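Local coordinates for hypothetical protein (Parabacteroides merdae, PDB 4OO3) that is of unknown specificity but is probably an NAD(P)-dependent oxidoreductase, at residues Ala95-Lys100 with Val209-Glu214; Ser117-Ala122 with Val217-His222; Met158-Leu163 with Pro340-Glu345. All blocks are in the same frame, centred on the assembly; numbering follows the deposited sequence.

Contact 1 of 3, residues Ala95-Lys100 with Val209-Glu214; sequences AGNNGK and VNQQGE
At the turn from strand 91-94 into helix 98-110 of the Rossmann domain, N97, N98 and G99 receive the last residues of the short helix 209-212. The motif is an N-cap: N97 OD1 bonds K100 N at 3.3 Å, and G99 N more weakly. The other half of the same amide serves the contact, since N97 ND2 donates to Q211 OE1 at 2.8 Å. That acceptor lies almost in the amide plane of N97, while the two amide planes are 39° apart. Asparagine suits this position because its one amide caps the helix with the oxygen and reaches its partner with the nitrogen.

The backbones meet as helix C-terminus against helix N-terminus. Q211 O lies 2.8 Å from N98 N and again 2.8 Å from G99 N, two weak bonds shared by one carbonyl. G99 CA approaches N210 O to 3.7 Å; a CB here would point at the other segment and clash with that oxygen, so glycine allows the close approach. A straighter bond, 167° at the hydrogen, runs from N98 ND2 to Q212 O over 2.8 Å. The amide of Q212 lies alongside N98, but its NE2 is committed to D218 OD2. At G213 the chain leaves helical geometry with phi +98°, where a side chain would jam against Q212 O, which calls for glycine.

Behind the capping turn, A95 is backbone hydrogen-bonded to G20, and N98 packs on P120. The side chains of V209 and E214 touch V284 and Y285 of strand 282-294 in the mixed sheet, so the meeting helix ends bridge the two domains.

Contact 2 of 3, residues Ser117-Ala122 with Val217-His222; sequences SDKPMA and VDVTTH
K119 and D218 form the ionic part of this contact: K119 NZ meets the syn side of D218 OD1 at 2.7 Å in a salt bridge, about 34° out of the carboxylate plane. The lysine starts with its CG between the backbone N and the carbonyl carbon (chi1 45°) and bends twice further on, a folded course that brings the amine back across the aspartate.

Van der Waals contacts form a second group. K119 CD lies over one face of the H222 ring, 3.2 Å from NE2, and K119 CB touches T221 CG2 at 3.7 Å. P120, preceded by a cis peptide bond, packs its ring carbon CB against the carbonyl oxygen V217 O at 3.5 Å and lies 3.8 Å from T221 OG1 through the same atom.

A water forms the third link, donating to A122 O at 2.8 Å and to V217 O at 2.7 Å, so it satisfies two buried carbonyls.

The sequence D118-K119-P120 resembles the EKP motif of Gfo/Idh/MocA oxidoreductases, with Asp in place of Glu, and is probably its equivalent; D218 and H222 have the spacing of that family's Asp-x3-His pair. A lysine, a carboxylate and an imidazole gathered here are consistent with an active site at the junction of the domains.

Contact 3 of 3, residues Met158-Leu163 with Pro340-Glu345; sequences MLQREL and PELFVE
L342 and L163 meet because each first torsion sends its branched end into the interface between helix and sheet. In L342, CG stands opposite the backbone N (chi1 177°), carrying the methyls off the strand; in L163, CG stands opposite the carbonyl carbon (chi1 -69°), and the two side chains reach toward each other tip to tip. The arrangement is a helix laid on one face of the mixed beta sheet of the C-terminal domain. The axes of segments 158-163 and 341-345 approach to 9.6 Å, their directions 21° apart.

L342 is the central projection from the strand. Its CD2 presses against L159 CB at 3.5 Å and lies 3.9 Å from the backbone N of Q160. Its other methyl, CD1, lies 3.9 Å from Q160 CG, so it is the aliphatic part of the glutamine that joins the apolar layer. L159 and L163 are four residues apart, one turn of helix closed by the bond from L163 N to L159 O at 2.9 Å, and this spacing puts both leucines on the sheet side. Leucine and valine suit these buried places, since the faces meet mainly through aliphatic carbons and the side chains ask for no polar partner.

Strand 341-346 lies between strands 326-332 and 382-386, and L342 also touches I330 on the one and V385 on the other. F343 turns away from the helix and makes a cation-pi interaction with R331, while L163 also packs on V366 of helix 352-369. At the far end of the contact, L163 CD1 stands 4.0 Å from V344 CG2, the methyl opposite the carbonyl carbon of V344.

In the fold
Contacts 1 and 2 are neighbours, their centres 10 Å apart, and both join the Rossmann domain to the chain that follows it: their first segments lie at the C-terminal ends of neighbouring strands of the parallel sheet, 91-94 and 114-117, and their second segments carry helices 209-212 and 220-231. Contact 3 lies apart, its centre about 24 Å from that of contact 2 and 33 Å from that of contact 1, and belongs to the C-terminal domain with its mixed sheet. Along the chain all three first segments precede all three second segments, so every pair interleaves. Two contacts thus lie at the domain junction, probably near the active site, and the third joins helix and sheet within the C-terminal domain.

Contact 1 of 3, residues Ala95-Lys100 with Val209-Glu214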
# COMPACT_ATOMS: atom_id res chain seq x y z
N ALA A 95 -4.41 5.64 10.61
CA ALA A 95 -3.99 6.19 9.32
C ALA A 95 -3.74 7.68 9.46
O ALA A 95 -4.67 8.46 9.69
CB ALA A 95 -5.04 5.93 8.25
N GLY A 96 -2.48 8.07 9.32
CA GLY A 96 -2.09 9.46 9.38
C GLY A 96 -0.61 9.63 9.60
O GLY A 96 0.20 9.21 8.77
N ASN A 97 -0.26 10.25 10.72
CA ASN A 97 1.13 10.55 11.02
C ASN A 97 1.95 9.29 11.26
O ASN A 97 1.81 8.62 12.28
CB ASN A 97 1.21 11.49 12.21
CG ASN A 97 2.57 12.13 12.34
OD1 ASN A 97 3.57 11.44 12.51
ND2 ASN A 97 2.62 13.45 12.21
N ASN A 98 2.84 8.99 10.32
CA ASN A 98 3.61 7.74 10.33
C ASN A 98 4.78 7.75 11.29
O ASN A 98 5.30 6.69 11.65
CB ASN A 98 4.09 7.41 8.92
CG ASN A 98 2.94 7.16 7.95
OD1 ASN A 98 1.94 6.57 8.32
ND2 ASN A 98 3.09 7.61 6.72
N GLY A 99 5.22 8.93 11.71
CA GLY A 99 6.29 9.04 12.70
C GLY A 99 5.83 8.58 14.07
O GLY A 99 6.55 7.89 14.78
N LYS A 100 4.60 8.97 14.42
CA LYS A 100 3.94 8.56 15.66
C LYS A 100 3.35 7.14 15.63
O LYS A 100 3.07 6.57 16.68
CB LYS A 100 2.80 9.54 15.96
CG LYS A 100 3.22 10.97 16.26
CD LYS A 100 2.04 11.92 16.10
CE LYS A 100 1.90 12.88 17.27
NZ LYS A 100 2.84 14.02 17.16
N VAL A 209 9.53 14.32 5.94
CA VAL A 209 9.87 12.89 5.87
C VAL A 209 10.07 12.24 7.24
O VAL A 209 10.08 11.01 7.33
CB VAL A 209 11.11 12.62 4.98
CG1 VAL A 209 10.86 13.08 3.55
CG2 VAL A 209 12.38 13.26 5.56
N ASN A 210 10.22 13.04 8.29
CA ASN A 210 10.28 12.50 9.66
C ASN A 210 8.90 12.06 10.16
O ASN A 210 8.80 11.25 11.08
CB ASN A 210 10.86 13.53 10.62
CG ASN A 210 12.32 13.85 10.35
OD1 ASN A 210 12.74 15.00 10.41
ND2 ASN A 210 13.11 12.82 10.05
N GLN A 211 7.85 12.60 9.57
CA GLN A 211 6.50 12.30 10.01
C GLN A 211 5.75 11.43 9.02
O GLN A 211 4.98 10.55 9.42
CB GLN A 211 5.77 13.61 10.25
CG GLN A 211 6.46 14.49 11.28
CD GLN A 211 5.59 15.64 11.71
OE1 GLN A 211 4.56 15.44 12.36
NE2 GLN A 211 5.97 16.86 11.34
N GLN A 212 5.96 11.68 7.73
CA GLN A 212 5.33 10.88 6.69
C GLN A 212 6.15 9.62 6.42
O GLN A 212 5.59 8.59 6.06
CB GLN A 212 5.18 11.72 5.41
CG GLN A 212 4.62 10.98 4.21
CD GLN A 212 3.25 10.36 4.45
OE1 GLN A 212 2.44 10.88 5.22
NE2 GLN A 212 2.98 9.26 3.77
N GLY A 213 7.46 9.71 6.62
CA GLY A 213 8.39 8.69 6.15
C GLY A 213 9.02 9.11 4.83
O GLY A 213 8.43 9.90 4.08
N GLU A 214 10.21 8.60 4.53
CA GLU A 214 10.86 8.93 3.27
C GLU A 214 10.16 8.21 2.12
O GLU A 214 9.47 7.22 2.33
CB GLU A 214 12.34 8.53 3.30
CG GLU A 214 13.17 9.33 4.30
CD GLU A 214 14.49 9.84 3.73
OE1 GLU A 214 14.83 9.54 2.56
OE2 GLU A 214 15.21 10.55 4.48

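Contact 2 of 3, residues Ser117-Ala122 with Val217-His222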
# COMPACT_ATOMS: atom_id res chain seq x y z
N SER A 117 -3.86 -0.97 10.50
CA SER A 117 -3.12 0.24 10.20
C SER A 117 -2.87 0.33 8.71
O SER A 117 -2.57 -0.66 8.06
CB SER A 117 -1.77 0.22 10.92
OG SER A 117 -0.94 1.27 10.46
N ASP A 118 -2.99 1.53 8.17
CA ASP A 118 -2.48 1.81 6.85
C ASP A 118 -0.96 1.62 6.86
O ASP A 118 -0.30 1.64 7.91
CB ASP A 118 -2.81 3.24 6.45
CG ASP A 118 -2.77 3.45 4.94
OD1 ASP A 118 -2.54 2.46 4.20
OD2 ASP A 118 -2.99 4.60 4.50
N LYS A 119 -0.40 1.40 5.68
CA LYS A 119 1.05 1.44 5.51
C LYS A 119 1.58 2.88 5.64
O LYS A 119 0.82 3.84 5.49
CB LYS A 119 1.46 0.84 4.16
CG LYS A 119 0.61 1.29 2.96
CD LYS A 119 1.34 2.19 1.99
CE LYS A 119 1.52 3.60 2.51
NZ LYS A 119 1.66 4.53 1.37
N PRO A 120 2.88 3.04 5.95
CA PRO A 120 3.83 2.06 6.43
C PRO A 120 3.82 1.99 7.95
O PRO A 120 3.82 3.03 8.61
CB PRO A 120 5.18 2.62 5.95
CG PRO A 120 4.98 4.09 5.94
CD PRO A 120 3.51 4.36 5.72
N MSE A 121 3.81 0.77 8.49
CA MSE A 121 3.82 0.54 9.95
C MSE A 121 5.16 0.77 10.57
O MSE A 121 5.28 0.80 11.79
CB MSE A 121 3.32 -0.87 10.26
CG MSE A 121 1.86 -1.01 9.82
SE MSE A 121 1.01 -2.51 10.76
CE MSE A 121 2.01 -3.93 9.85
N ALA A 122 6.20 0.92 9.75
CA ALA A 122 7.52 1.36 10.22
C ALA A 122 8.21 2.16 9.13
O ALA A 122 8.10 1.80 7.95
CB ALA A 122 8.37 0.17 10.63
N VAL A 217 10.51 4.37 1.89
CA VAL A 217 9.86 3.47 2.87
C VAL A 217 8.33 3.51 2.81
O VAL A 217 7.67 2.76 3.53
CB VAL A 217 10.33 3.77 4.32
CG1 VAL A 217 11.84 3.87 4.40
CG2 VAL A 217 9.68 5.03 4.89
N ASP A 218 7.78 4.36 1.96
CA ASP A 218 6.35 4.66 1.95
C ASP A 218 5.65 3.84 0.85
O ASP A 218 5.21 2.72 1.10
CB ASP A 218 6.17 6.17 1.80
CG ASP A 218 4.71 6.60 1.83
OD1 ASP A 218 3.86 5.77 2.22
OD2 ASP A 218 4.44 7.79 1.49
N VAL A 219 5.55 4.36 -0.37
CA VAL A 219 4.87 3.64 -1.45
C VAL A 219 5.60 2.35 -1.81
O VAL A 219 4.96 1.42 -2.29
CB VAL A 219 4.69 4.55 -2.70
CG1 VAL A 219 4.34 3.77 -3.96
CG2 VAL A 219 3.63 5.60 -2.43
N THR A 220 6.91 2.28 -1.56
CA THR A 220 7.69 1.05 -1.81
C THR A 220 7.12 -0.14 -1.04
O THR A 220 7.28 -1.30 -1.44
CB THR A 220 9.16 1.19 -1.37
OG1 THR A 220 9.21 1.60 0.01
CG2 THR A 220 9.92 2.20 -2.23
N THR A 221 6.51 0.13 0.10
CA THR A 221 5.81 -0.90 0.86
C THR A 221 4.91 -1.72 -0.07
O THR A 221 5.04 -2.93 -0.14
CB THR A 221 5.00 -0.25 2.01
OG1 THR A 221 5.91 0.37 2.92
CG2 THR A 221 4.17 -1.28 2.78
N HIS A 222 4.04 -1.04 -0.82
CA HIS A 222 3.19 -1.71 -1.81
C HIS A 222 4.00 -2.54 -2.81
O HIS A 222 3.61 -3.66 -3.14
CB HIS A 222 2.37 -0.70 -2.61
CG HIS A 222 1.35 0.05 -1.82
ND1 HIS A 222 0.45 -0.58 -0.98
CD2 HIS A 222 1.06 1.37 -1.75
CE1 HIS A 222 -0.34 0.32 -0.43
NE2 HIS A 222 0.01 1.51 -0.88
O HOH W 1 8.45 0.89 5.30

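Contact 3 of 3, residues Met158-Leu163 with Pro340-Glu345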
# COMPACT_ATOMS: atom_id res chain seq x y z
N MSE A 158 -3.53 -9.34 -10.02
CA MSE A 158 -4.08 -10.67 -9.78
C MSE A 158 -3.81 -11.57 -10.96
O MSE A 158 -3.55 -12.76 -10.78
CB MSE A 158 -5.58 -10.64 -9.50
CG MSE A 158 -5.84 -10.00 -8.14
SE MSE A 158 -7.78 -9.77 -7.86
CE MSE A 158 -8.16 -11.61 -7.31
N LEU A 159 -3.86 -11.01 -12.16
CA LEU A 159 -3.62 -11.82 -13.36
C LEU A 159 -2.13 -12.15 -13.52
O LEU A 159 -1.77 -13.22 -14.00
CB LEU A 159 -4.18 -11.13 -14.61
CG LEU A 159 -5.71 -11.11 -14.68
CD1 LEU A 159 -6.21 -10.19 -15.78
CD2 LEU A 159 -6.26 -12.51 -14.87
N GLN A 160 -1.29 -11.23 -13.10
CA GLN A 160 0.15 -11.42 -13.14
C GLN A 160 0.52 -12.60 -12.23
O GLN A 160 1.21 -13.53 -12.65
CB GLN A 160 0.87 -10.15 -12.69
CG GLN A 160 2.05 -9.76 -13.56
CD GLN A 160 2.81 -8.59 -12.99
OE1 GLN A 160 2.46 -8.04 -11.95
NE2 GLN A 160 3.88 -8.21 -13.67
N ARG A 161 0.04 -12.56 -10.99
CA ARG A 161 0.21 -13.67 -10.05
C ARG A 161 -0.26 -15.00 -10.64
O ARG A 161 0.45 -16.00 -10.55
CB ARG A 161 -0.54 -13.37 -8.74
CG ARG A 161 -0.50 -14.46 -7.67
CD ARG A 161 -1.08 -13.89 -6.38
NE ARG A 161 -1.58 -14.90 -5.44
CZ ARG A 161 -1.10 -15.14 -4.21
NH1 ARG A 161 -0.06 -14.47 -3.72
NH2 ARG A 161 -1.67 -16.07 -3.46
N GLU A 162 -1.45 -15.00 -11.24
CA GLU A 162 -2.03 -16.22 -11.80
C GLU A 162 -1.20 -16.78 -12.93
O GLU A 162 -0.88 -17.97 -12.93
CB GLU A 162 -3.47 -15.99 -12.29
CG GLU A 162 -4.51 -16.74 -11.47
CD GLU A 162 -4.51 -18.23 -11.74
OE1 GLU A 162 -4.41 -18.63 -12.92
OE2 GLU A 162 -4.62 -19.01 -10.77
N LEU A 163 -0.84 -15.92 -13.88
CA LEU A 163 -0.07 -16.33 -15.05
C LEU A 163 1.33 -16.83 -14.69
O LEU A 163 1.84 -17.76 -15.32
CB LEU A 163 0.03 -15.18 -16.05
CG LEU A 163 -1.27 -14.78 -16.76
CD1 LEU A 163 -1.00 -13.62 -17.71
CD2 LEU A 163 -1.88 -15.95 -17.52
N PRO A 340 -3.65 0.52 -15.99
CA PRO A 340 -2.70 -0.58 -16.17
C PRO A 340 -3.18 -1.65 -17.16
O PRO A 340 -4.34 -2.06 -17.11
CB PRO A 340 -2.54 -1.16 -14.76
CG PRO A 340 -3.74 -0.71 -14.00
CD PRO A 340 -4.17 0.59 -14.61
N GLU A 341 -2.28 -2.07 -18.05
CA GLU A 341 -2.55 -3.14 -19.00
C GLU A 341 -1.44 -4.17 -18.88
O GLU A 341 -0.28 -3.81 -18.72
CB GLU A 341 -2.60 -2.61 -20.44
CG GLU A 341 -3.70 -1.59 -20.73
CD GLU A 341 -5.11 -2.12 -20.55
OE1 GLU A 341 -5.30 -3.35 -20.49
OE2 GLU A 341 -6.05 -1.29 -20.46
N LEU A 342 -1.82 -5.44 -18.98
CA LEU A 342 -0.90 -6.56 -18.80
C LEU A 342 -0.54 -7.18 -20.15
O LEU A 342 -1.41 -7.34 -21.02
CB LEU A 342 -1.55 -7.61 -17.89
CG LEU A 342 -0.81 -8.93 -17.60
CD1 LEU A 342 0.57 -8.72 -17.00
CD2 LEU A 342 -1.67 -9.79 -16.69
N PHE A 343 0.74 -7.53 -20.33
CA PHE A 343 1.22 -8.18 -21.54
C PHE A 343 2.04 -9.44 -21.24
O PHE A 343 2.73 -9.51 -20.23
CB PHE A 343 2.08 -7.21 -22.36
CG PHE A 343 1.33 -6.00 -22.84
CD1 PHE A 343 1.14 -4.90 -22.01
CD2 PHE A 343 0.81 -5.95 -24.13
CE1 PHE A 343 0.44 -3.79 -22.45
CE2 PHE A 343 0.12 -4.84 -24.58
CZ PHE A 343 -0.06 -3.75 -23.74
N VAL A 344 1.93 -10.43 -22.13
CA VAL A 344 2.77 -11.62 -22.11
C VAL A 344 3.74 -11.54 -23.28
O VAL A 344 3.32 -11.45 -24.43
CB VAL A 344 1.92 -12.90 -22.28
CG1 VAL A 344 2.81 -14.14 -22.36
CG2 VAL A 344 0.91 -13.03 -21.15
N GLU A 345 5.03 -11.58 -22.99
CA GLU A 345 6.06 -11.43 -24.01
C GLU A 345 6.98 -12.64 -23.99
O GLU A 345 7.69 -12.86 -23.01
CB GLU A 345 6.85 -10.15 -23.78
CG GLU A 345 5.97 -8.95 -23.47
CD GLU A 345 6.67 -7.61 -23.66
OE1 GLU A 345 7.92 -7.58 -23.72
OE2 GLU A 345 5.97 -6.59 -23.74